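Long-range contacts in putative oxygenase (Streptomyces viridochromogenes Tue57, PDB 4XAA), which probably acts as an iron- and 2-oxoglutarate-dependent oxygenase in orthosomycin biosynthesis: residues R34-R45 with L75-L86; R126-R134 with V189-G197. All coordinates share one frame; numbering follows the deposited sequence.

Contact 1 and contact 2 lie on opposite sides of the chain's centre, about 26 Å apart between their centres, and share no helix or strand. Contact 1 is partly buried. It joins helix 29-47 to the loop between strand 68-72 and helix 90-100, and its apolar middle gives way to the R41-E83 salt bridge and an R45 bond to a backbone carbonyl on the more exposed side. Contact 2 is more buried and mostly polar. It ties the loop after strand 122-125 to the turn between strands 186-191 and 196-198. Arginine side chains serve both contacts. In contact 2, R126 and R193 are bonded to backbone carbonyls of the segments that carry metal ligands D127 and H196.

Contact 1: residues R34-R45 with L75-L86; sequences RLKAGAERLITR and LEKQDWAPERDL
W80 packs against helix 29-47, where it meets the loop following strand 68-72 of the large sheet of the double-stranded beta-helix fold. The tight part is apolar. L42 sets CD1 over one face of the indole, 3.7 Å from the centroid of the five-membered ring and 5° off its normal. R84 CB lies on the opposite face. L35 CD2 comes to the ring edge, 3.7 Å from W80 CH2, and touches L86 CB. The helix has no side chain at G38, and W80 CE3 comes within 3.6 Å of G38 CA. The indole is fixed from its own loop by W80 NE1, which donates to L75 O at 3.0 Å. L42 CD1 meets L75 CD1, and L75 also touches strand 105-114. The outer side is polar and more exposed. R41 turns CG anti to its backbone N (chi1 -174°), which carries the guanidinium across to E83. R41 NH1 donates to E83 OE2 and NH2 to OE1 in an end-on salt bridge, both met from above the carboxylate plane. One turn on, the D79 carboxylate is near R45 only as a charge, and R45 NH1 donates to D79 O at 2.8 Å, in the carbonyl plane.

Contact 2: residues R126-R134 with V189-G197; sequences RDRVNVGPR and VHDVRLVHG. With NI (nickel (II) ion), chain B.
The backbone of 126-134 passes the type I turn D191-L194, where V192 O accepts from R128 N at 2.9 Å and, weakly, from D127 N. The D127 carboxylate turns to the nickel ion. D127 OD1 binds the nickel at 2.3 Å. H196 NE2 binds it at 2.2 Å. The carboxylate and imidazole planes are 77° apart. The H196 ring is held by H196 ND1, which donates to L194 O. The other carboxylate oxygen, D127 OD2, takes a hydrogen bond from the second-shell residue H190, through NE2 at 3.3 Å, and another from metal-bound water 1. D127 and H196, with H125, form the two-histidine, one-carboxylate triad of the cupin-type oxygenases, where iron is the probable native metal. The R193 side chain lies against the backbone of V129-P133. Its chain bends at chi3 (59°), which brings R193 NH1 to V131 O at 2.7 Å, with a weak bond to V129 O. R193 NH2 pairs with D164. R126 NE donates to R193 O at 2.8 Å, in the guanidinium plane. Both arginines also donate to L162 O, which may ease the closeness of their charges. D191 opens the turn and forms an Asx turn, its OD1 accepting from R193 N, while the syn lone pair of D191 OD2 receives R134 N.

Contact 1: residues R34-R45 with L75-L86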
loop_
_atom_site.group_PDB
_atom_site.type_symbol
_atom_site.label_atom_id
_atom_site.label_comp_id
_atom_site.label_asym_id
_atom_site.label_seq_id
_atom_site.Cartn_x
_atom_site.Cartn_y
_atom_site.Cartn_z
ATOM N N ARG A 34 -2.651 12.999 -11.694
ATOM C CA ARG A 34 -1.337 13.618 -11.618
ATOM C C ARG A 34 -0.368 12.747 -10.816
ATOM O O ARG A 34 0.783 12.585 -11.206
ATOM C CB ARG A 34 -1.451 15.015 -11.019
ATOM C CG ARG A 34 -2.244 15.982 -11.907
ATOM C CD ARG A 34 -2.402 17.345 -11.241
ATOM N NE ARG A 34 -3.766 17.550 -10.754
ATOM C CZ ARG A 34 -4.072 18.170 -9.614
ATOM N NH1 ARG A 34 -3.095 18.643 -8.843
ATOM N NH2 ARG A 34 -5.354 18.323 -9.246
ATOM N N LEU A 35 -0.839 12.167 -9.715
ATOM C CA LEU A 35 -0.020 11.229 -8.962
ATOM C C LEU A 35 0.456 10.088 -9.856
ATOM O O LEU A 35 1.641 9.724 -9.835
ATOM C CB LEU A 35 -0.789 10.682 -7.761
ATOM C CG LEU A 35 -0.813 11.627 -6.563
ATOM C CD1 LEU A 35 -1.630 11.061 -5.431
ATOM C CD2 LEU A 35 0.609 11.921 -6.108
ATOM N N LYS A 36 -0.462 9.548 -10.656
ATOM C CA LYS A 36 -0.157 8.447 -11.568
ATOM C C LYS A 36 0.939 8.864 -12.530
ATOM O O LYS A 36 1.901 8.138 -12.744
ATOM C CB LYS A 36 -1.414 8.018 -12.344
ATOM C CG LYS A 36 -1.328 6.634 -13.034
ATOM C CD LYS A 36 -2.710 6.179 -13.526
ATOM C CE LYS A 36 -2.705 4.763 -14.129
ATOM N NZ LYS A 36 -2.092 4.679 -15.490
ATOM N N ALA A 37 0.785 10.057 -13.092
ATOM C CA ALA A 37 1.760 10.608 -14.029
ATOM C C ALA A 37 3.127 10.802 -13.382
ATOM O O ALA A 37 4.159 10.510 -13.987
ATOM C CB ALA A 37 1.261 11.916 -14.584
ATOM N N GLY A 38 3.126 11.316 -12.158
ATOM C CA GLY A 38 4.356 11.484 -11.414
ATOM C C GLY A 38 4.988 10.132 -11.165
ATOM O O GLY A 38 6.181 9.968 -11.345
ATOM N N ALA A 39 4.178 9.163 -10.758
ATOM C CA ALA A 39 4.669 7.818 -10.503
ATOM C C ALA A 39 5.345 7.241 -11.737
ATOM O O ALA A 39 6.472 6.750 -11.661
ATOM C CB ALA A 39 3.538 6.909 -10.052
ATOM N N GLU A 40 4.664 7.318 -12.873
ATOM C CA GLU A 40 5.200 6.770 -14.108
ATOM C C GLU A 40 6.517 7.436 -14.461
ATOM O O GLU A 40 7.470 6.761 -14.855
ATOM C CB GLU A 40 4.204 6.928 -15.254
ATOM C CG GLU A 40 2.930 6.117 -15.073
ATOM C CD GLU A 40 2.020 6.190 -16.291
ATOM O OE1 GLU A 40 2.555 6.420 -17.400
ATOM O OE2 GLU A 40 0.782 6.025 -16.143
ATOM N N ARG A 41 6.590 8.753 -14.298
ATOM C CA ARG A 41 7.845 9.445 -14.563
ATOM C C ARG A 41 8.985 8.909 -13.689
ATOM O O ARG A 41 10.139 8.860 -14.110
ATOM C CB ARG A 41 7.692 10.944 -14.352
ATOM C CG ARG A 41 8.930 11.726 -14.751
ATOM C CD ARG A 41 8.594 13.183 -15.009
ATOM N NE ARG A 41 8.570 13.962 -13.779
ATOM C CZ ARG A 41 7.463 14.294 -13.128
ATOM N NH1 ARG A 41 6.283 13.915 -13.600
ATOM N NH2 ARG A 41 7.543 15.012 -12.010
ATOM N N LEU A 42 8.654 8.496 -12.475
ATOM C CA LEU A 42 9.645 7.916 -11.603
ATOM C C LEU A 42 10.072 6.568 -12.154
ATOM O O LEU A 42 11.265 6.226 -12.145
ATOM C CB LEU A 42 9.097 7.761 -10.190
ATOM C CG LEU A 42 9.014 9.046 -9.381
ATOM C CD1 LEU A 42 8.320 8.756 -8.074
ATOM C CD2 LEU A 42 10.402 9.605 -9.153
ATOM N N ILE A 43 9.087 5.813 -12.640
ATOM C CA ILE A 43 9.316 4.438 -13.040
ATOM C C ILE A 43 10.087 4.378 -14.343
ATOM O O ILE A 43 11.007 3.582 -14.476
ATOM C CB ILE A 43 8.005 3.660 -13.177
ATOM C CG1 ILE A 43 7.358 3.451 -11.808
ATOM C CG2 ILE A 43 8.249 2.298 -13.776
ATOM C CD1 ILE A 43 5.866 3.152 -11.893
ATOM N N THR A 44 9.734 5.224 -15.299
ATOM C CA THR A 44 10.396 5.185 -16.597
ATOM C C THR A 44 11.883 5.515 -16.517
ATOM O O THR A 44 12.635 5.147 -17.411
ATOM C CB THR A 44 9.757 6.153 -17.610
ATOM O OG1 THR A 44 10.037 7.494 -17.215
ATOM C CG2 THR A 44 8.266 5.951 -17.696
ATOM N N ARG A 45 12.316 6.209 -15.470
ATOM C CA ARG A 45 13.746 6.502 -15.316
ATOM C C ARG A 45 14.513 5.217 -15.063
ATOM O O ARG A 45 15.608 5.009 -15.577
ATOM C CB ARG A 45 13.995 7.490 -14.183
ATOM C CG ARG A 45 13.571 8.895 -14.519
ATOM C CD ARG A 45 13.501 9.761 -13.275
ATOM N NE ARG A 45 13.045 11.108 -13.594
ATOM C CZ ARG A 45 12.755 12.036 -12.688
ATOM N NH1 ARG A 45 12.861 11.769 -11.393
ATOM N NH2 ARG A 45 12.355 13.232 -13.080
ATOM N N LEU A 75 9.690 7.791 -0.933
ATOM C CA LEU A 75 9.036 8.423 -2.070
ATOM C C LEU A 75 8.974 9.949 -1.943
ATOM O O LEU A 75 9.090 10.658 -2.938
ATOM C CB LEU A 75 7.630 7.846 -2.252
ATOM C CG LEU A 75 6.811 8.272 -3.474
ATOM C CD1 LEU A 75 7.524 7.893 -4.764
ATOM C CD2 LEU A 75 5.429 7.653 -3.425
ATOM N N GLU A 76 8.824 10.448 -0.717
ATOM C CA GLU A 76 8.675 11.886 -0.494
ATOM C C GLU A 76 9.978 12.654 -0.700
ATOM O O GLU A 76 9.988 13.883 -0.718
ATOM C CB GLU A 76 8.131 12.146 0.913
ATOM C CG GLU A 76 9.160 12.144 2.040
ATOM C CD GLU A 76 9.672 10.766 2.408
ATOM O OE1 GLU A 76 9.428 9.804 1.649
ATOM O OE2 GLU A 76 10.329 10.642 3.469
ATOM N N LYS A 77 11.074 11.919 -0.860
ATOM C CA LYS A 77 12.392 12.524 -1.063
ATOM C C LYS A 77 12.766 12.540 -2.528
ATOM O O LYS A 77 13.794 13.090 -2.898
ATOM C CB LYS A 77 13.477 11.766 -0.284
ATOM C CG LYS A 77 13.863 12.386 1.016
ATOM C CD LYS A 77 12.902 12.048 2.099
ATOM C CE LYS A 77 13.467 12.490 3.446
ATOM N NZ LYS A 77 12.358 12.814 4.399
ATOM N N GLN A 78 11.951 11.909 -3.361
ATOM C CA GLN A 78 12.364 11.674 -4.730
ATOM C C GLN A 78 12.112 12.916 -5.551
ATOM O O GLN A 78 11.358 13.795 -5.154
ATOM C CB GLN A 78 11.641 10.463 -5.320
ATOM C CG GLN A 78 11.852 9.168 -4.541
ATOM C CD GLN A 78 13.322 8.736 -4.456
ATOM O OE1 GLN A 78 14.072 8.840 -5.423
ATOM N NE2 GLN A 78 13.730 8.252 -3.287
ATOM N N ASP A 79 12.778 13.010 -6.687
ATOM C CA ASP A 79 12.612 14.176 -7.529
ATOM C C ASP A 79 11.410 14.005 -8.444
ATOM O O ASP A 79 11.543 13.485 -9.556
ATOM C CB ASP A 79 13.869 14.437 -8.358
ATOM C CG ASP A 79 13.678 15.570 -9.344
ATOM O OD1 ASP A 79 12.759 16.402 -9.127
ATOM O OD2 ASP A 79 14.433 15.633 -10.335
ATOM N N TRP A 80 10.240 14.438 -7.986
ATOM C CA TRP A 80 9.071 14.432 -8.854
ATOM C C TRP A 80 8.071 15.499 -8.471
ATOM O O TRP A 80 6.865 15.302 -8.578
ATOM C CB TRP A 80 8.411 13.048 -8.869
ATOM C CG TRP A 80 7.910 12.502 -7.571
ATOM C CD1 TRP A 80 8.643 12.207 -6.459
ATOM C CD2 TRP A 80 6.565 12.100 -7.283
ATOM N NE1 TRP A 80 7.831 11.690 -5.478
ATOM C CE2 TRP A 80 6.552 11.599 -5.963
ATOM C CE3 TRP A 80 5.365 12.134 -8.007
ATOM C CZ2 TRP A 80 5.382 11.132 -5.347
ATOM C CZ3 TRP A 80 4.198 11.678 -7.392
ATOM C CH2 TRP A 80 4.220 11.181 -6.074
ATOM N N ALA A 81 8.592 16.634 -8.020
ATOM C CA ALA A 81 7.806 17.849 -7.876
ATOM C C ALA A 81 7.395 18.303 -9.273
ATOM O O ALA A 81 8.144 18.117 -10.229
ATOM C CB ALA A 81 8.611 18.921 -7.161
ATOM N N PRO A 82 6.210 18.913 -9.404
ATOM C CA PRO A 82 5.284 19.287 -8.329
ATOM C C PRO A 82 4.247 18.225 -7.941
ATOM O O PRO A 82 3.548 18.437 -6.955
ATOM C CB PRO A 82 4.585 20.516 -8.907
ATOM C CG PRO A 82 4.514 20.208 -10.369
ATOM C CD PRO A 82 5.801 19.488 -10.701
ATOM N N GLU A 83 4.144 17.123 -8.680
ATOM C CA GLU A 83 3.181 16.072 -8.348
ATOM C C GLU A 83 3.387 15.497 -6.954
ATOM O O GLU A 83 2.418 15.149 -6.271
ATOM C CB GLU A 83 3.243 14.939 -9.370
ATOM C CG GLU A 83 2.746 15.330 -10.736
ATOM C CD GLU A 83 3.858 15.789 -11.638
ATOM O OE1 GLU A 83 4.891 16.258 -11.117
ATOM O OE2 GLU A 83 3.709 15.656 -12.871
ATOM N N ARG A 84 4.645 15.400 -6.541
ATOM C CA ARG A 84 5.012 14.913 -5.211
ATOM C C ARG A 84 4.270 15.640 -4.083
ATOM O O ARG A 84 3.963 15.057 -3.040
ATOM C CB ARG A 84 6.525 15.057 -5.008
ATOM C CG ARG A 84 7.037 14.646 -3.634
ATOM C CD ARG A 84 8.541 14.958 -3.490
ATOM N NE ARG A 84 8.786 16.373 -3.222
ATOM C CZ ARG A 84 9.986 16.953 -3.251
ATOM N NH1 ARG A 84 11.074 16.242 -3.547
ATOM N NH2 ARG A 84 10.094 18.250 -2.981
ATOM N N ASP A 85 3.984 16.916 -4.294
ATOM C CA ASP A 85 3.280 17.711 -3.295
ATOM C C ASP A 85 1.933 17.107 -2.952
ATOM O O ASP A 85 1.433 17.290 -1.841
ATOM C CB ASP A 85 3.105 19.144 -3.794
ATOM C CG ASP A 85 4.425 19.789 -4.167
ATOM O OD1 ASP A 85 5.424 19.567 -3.442
ATOM O OD2 ASP A 85 4.469 20.501 -5.193
ATOM N N LEU A 86 1.356 16.370 -3.900
ATOM C CA LEU A 86 0.052 15.749 -3.680
ATOM C C LEU A 86 0.097 14.682 -2.592
ATOM O O LEU A 86 -0.935 14.353 -2.014
ATOM C CB LEU A 86 -0.488 15.147 -4.974
ATOM C CG LEU A 86 -0.996 16.183 -5.962
ATOM C CD1 LEU A 86 -1.267 15.549 -7.301
ATOM C CD2 LEU A 86 -2.239 16.833 -5.384
#

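Contact 2: residues R126-R134 with V189-G197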
loop_
_atom_site.group_PDB
_atom_site.type_symbol
_atom_site.label_atom_id
_atom_site.label_comp_id
_atom_site.label_asym_id
_atom_site.label_seq_id
_atom_site.Cartn_x
_atom_site.Cartn_y
_atom_site.Cartn_z
ATOM N N ARG A 126 3.875 -9.004 8.580
ATOM C CA ARG A 126 3.244 -7.957 9.351
ATOM C C ARG A 126 4.175 -6.790 9.192
ATOM O O ARG A 126 5.390 -6.973 9.267
ATOM C CB ARG A 126 3.068 -8.347 10.824
ATOM C CG ARG A 126 2.389 -9.709 11.006
ATOM C CD ARG A 126 2.285 -10.127 12.456
ATOM N NE ARG A 126 1.064 -9.617 13.056
ATOM C CZ ARG A 126 0.741 -9.777 14.333
ATOM N NH1 ARG A 126 1.568 -10.426 15.143
ATOM N NH2 ARG A 126 -0.409 -9.283 14.798
ATOM N N ASP A 127 3.630 -5.604 8.937
ATOM C CA ASP A 127 4.455 -4.415 8.770
ATOM C C ASP A 127 5.185 -4.043 10.070
ATOM O O ASP A 127 6.395 -3.857 10.067
ATOM C CB ASP A 127 3.601 -3.249 8.275
ATOM C CG ASP A 127 3.203 -3.402 6.829
ATOM O OD1 ASP A 127 3.925 -4.093 6.084
ATOM O OD2 ASP A 127 2.170 -2.834 6.427
ATOM N N ARG A 128 4.448 -3.948 11.174
ATOM C CA ARG A 128 5.030 -3.674 12.494
ATOM C C ARG A 128 4.260 -4.417 13.578
ATOM O O ARG A 128 3.041 -4.592 13.457
ATOM C CB ARG A 128 4.999 -2.175 12.824
ATOM C CG ARG A 128 5.934 -1.296 12.033
ATOM C CD ARG A 128 6.486 -0.232 12.942
ATOM N NE ARG A 128 5.947 1.086 12.645
ATOM C CZ ARG A 128 5.844 2.065 13.538
ATOM N NH1 ARG A 128 6.223 1.871 14.799
ATOM N NH2 ARG A 128 5.354 3.234 13.164
ATOM N N VAL A 129 4.949 -4.846 14.635
ATOM C CA VAL A 129 4.249 -5.359 15.812
ATOM C C VAL A 129 4.714 -4.715 17.113
ATOM O O VAL A 129 4.366 -5.202 18.190
ATOM C CB VAL A 129 4.385 -6.885 15.966
ATOM C CG1 VAL A 129 3.807 -7.594 14.754
ATOM C CG2 VAL A 129 5.832 -7.270 16.203
ATOM N N ASN A 130 5.473 -3.621 17.025
ATOM C CA ASN A 130 5.896 -2.905 18.224
ATOM C C ASN A 130 4.902 -1.806 18.609
ATOM O O ASN A 130 5.186 -0.949 19.454
ATOM C CB ASN A 130 7.296 -2.319 18.030
ATOM C CG ASN A 130 7.331 -1.221 16.985
ATOM O OD1 ASN A 130 6.443 -1.122 16.126
ATOM N ND2 ASN A 130 8.358 -0.389 17.047
ATOM N N VAL A 131 3.732 -1.827 17.980
ATOM C CA VAL A 131 2.659 -0.914 18.351
ATOM C C VAL A 131 1.372 -1.698 18.517
ATOM O O VAL A 131 1.192 -2.743 17.895
ATOM C CB VAL A 131 2.447 0.197 17.303
ATOM C CG1 VAL A 131 3.583 1.208 17.342
ATOM C CG2 VAL A 131 2.285 -0.409 15.899
ATOM N N GLY A 132 0.480 -1.185 19.353
ATOM C CA GLY A 132 -0.811 -1.799 19.558
ATOM C C GLY A 132 -1.658 -1.733 18.304
ATOM O O GLY A 132 -1.320 -1.022 17.356
ATOM N N PRO A 133 -2.762 -2.493 18.279
ATOM C CA PRO A 133 -3.656 -2.442 17.121
ATOM C C PRO A 133 -4.286 -1.070 17.014
ATOM O O PRO A 133 -4.384 -0.364 18.024
ATOM C CB PRO A 133 -4.710 -3.511 17.426
ATOM C CG PRO A 133 -4.136 -4.347 18.506
ATOM C CD PRO A 133 -3.216 -3.464 19.288
ATOM N N ARG A 134 -4.688 -0.701 15.802
ATOM C CA ARG A 134 -5.344 0.581 15.551
ATOM C C ARG A 134 -4.522 1.764 16.048
ATOM O O ARG A 134 -5.061 2.697 16.629
ATOM C CB ARG A 134 -6.732 0.615 16.197
ATOM C CG ARG A 134 -7.736 1.266 15.296
ATOM C CD ARG A 134 -8.987 1.685 16.027
ATOM N NE ARG A 134 -9.852 2.441 15.128
ATOM C CZ ARG A 134 -11.081 2.832 15.427
ATOM N NH1 ARG A 134 -11.595 2.532 16.609
ATOM N NH2 ARG A 134 -11.788 3.534 14.545
ATOM N N VAL A 189 -6.931 1.221 3.603
ATOM C CA VAL A 189 -6.217 1.482 4.830
ATOM C C VAL A 189 -6.098 0.177 5.614
ATOM O O VAL A 189 -7.074 -0.537 5.804
ATOM C CB VAL A 189 -6.912 2.602 5.628
ATOM C CG1 VAL A 189 -8.358 2.664 5.259
ATOM C CG2 VAL A 189 -6.720 2.447 7.120
ATOM N N HIS A 190 -4.881 -0.173 6.009
ATOM C CA HIS A 190 -4.717 -1.400 6.760
ATOM C C HIS A 190 -3.790 -1.205 7.932
ATOM O O HIS A 190 -2.850 -0.394 7.904
ATOM C CB HIS A 190 -4.244 -2.549 5.858
ATOM C CG HIS A 190 -2.850 -2.406 5.334
ATOM N ND1 HIS A 190 -2.562 -1.756 4.155
ATOM C CD2 HIS A 190 -1.667 -2.878 5.802
ATOM C CE1 HIS A 190 -1.260 -1.807 3.930
ATOM N NE2 HIS A 190 -0.694 -2.483 4.916
ATOM N N ASP A 191 -4.103 -1.933 8.992
ATOM C CA ASP A 191 -3.345 -1.859 10.225
ATOM C C ASP A 191 -1.942 -2.438 9.973
ATOM O O ASP A 191 -1.800 -3.399 9.227
ATOM C CB ASP A 191 -4.100 -2.609 11.324
ATOM C CG ASP A 191 -3.568 -2.320 12.701
ATOM O OD1 ASP A 191 -2.344 -2.499 12.896
ATOM O OD2 ASP A 191 -4.369 -1.914 13.582
ATOM N N VAL A 192 -0.905 -1.851 10.556
ATOM C CA VAL A 192 0.444 -2.347 10.290
ATOM C C VAL A 192 0.663 -3.732 10.883
ATOM O O VAL A 192 1.614 -4.408 10.521
ATOM C CB VAL A 192 1.536 -1.411 10.842
ATOM C CG1 VAL A 192 1.628 -0.135 10.018
ATOM C CG2 VAL A 192 1.282 -1.115 12.296
ATOM N N ARG A 193 -0.216 -4.151 11.792
ATOM C CA ARG A 193 -0.080 -5.444 12.446
ATOM C C ARG A 193 -0.718 -6.542 11.621
ATOM O O ARG A 193 -0.690 -7.715 11.986
ATOM C CB ARG A 193 -0.720 -5.418 13.836
ATOM C CG ARG A 193 -0.121 -4.433 14.816
ATOM C CD ARG A 193 -0.817 -4.510 16.162
ATOM N NE ARG A 193 -0.747 -5.841 16.760
ATOM C CZ ARG A 193 0.274 -6.272 17.501
ATOM N NH1 ARG A 193 1.313 -5.480 17.731
ATOM N NH2 ARG A 193 0.264 -7.501 18.005
ATOM N N LEU A 194 -1.319 -6.154 10.506
ATOM C CA LEU A 194 -2.086 -7.096 9.715
ATOM C C LEU A 194 -1.177 -8.061 8.946
ATOM O O LEU A 194 -0.177 -7.656 8.353
ATOM C CB LEU A 194 -3.006 -6.341 8.755
ATOM C CG LEU A 194 -3.836 -7.177 7.783
ATOM C CD1 LEU A 194 -5.059 -7.769 8.471
ATOM C CD2 LEU A 194 -4.233 -6.319 6.587
ATOM N N VAL A 195 -1.534 -9.341 8.963
ATOM C CA VAL A 195 -0.853 -10.335 8.134
ATOM C C VAL A 195 -1.360 -10.185 6.706
ATOM O O VAL A 195 -2.553 -10.284 6.453
ATOM C CB VAL A 195 -1.084 -11.750 8.637
ATOM C CG1 VAL A 195 -0.426 -12.747 7.705
ATOM C CG2 VAL A 195 -0.558 -11.879 10.034
ATOM N N HIS A 196 -0.446 -9.900 5.787
ATOM C CA HIS A 196 -0.826 -9.510 4.439
ATOM C C HIS A 196 0.328 -9.734 3.479
ATOM O O HIS A 196 1.484 -9.826 3.889
ATOM C CB HIS A 196 -1.272 -8.044 4.402
ATOM C CG HIS A 196 -0.175 -7.069 4.704
ATOM N ND1 HIS A 196 0.248 -6.793 5.988
ATOM C CD2 HIS A 196 0.590 -6.305 3.886
ATOM C CE1 HIS A 196 1.228 -5.910 5.949
ATOM N NE2 HIS A 196 1.454 -5.597 4.685
ATOM N N GLY A 197 -0.012 -9.839 2.199
ATOM C CA GLY A 197 0.955 -9.993 1.126
ATOM C C GLY A 197 0.273 -9.625 -0.175
ATOM O O GLY A 197 -0.765 -8.963 -0.169
HETATM NI NI NI B . 3.282 -4.543 3.928
HETATM O O HOH W 1 2.230 -2.598 3.713
HETATM O O HOH W 2 -1.678 -0.637 14.755
HETATM O O HOH W 3 3.318 -4.644 1.372
HETATM O O HOH W 4 4.891 -3.449 2.596
#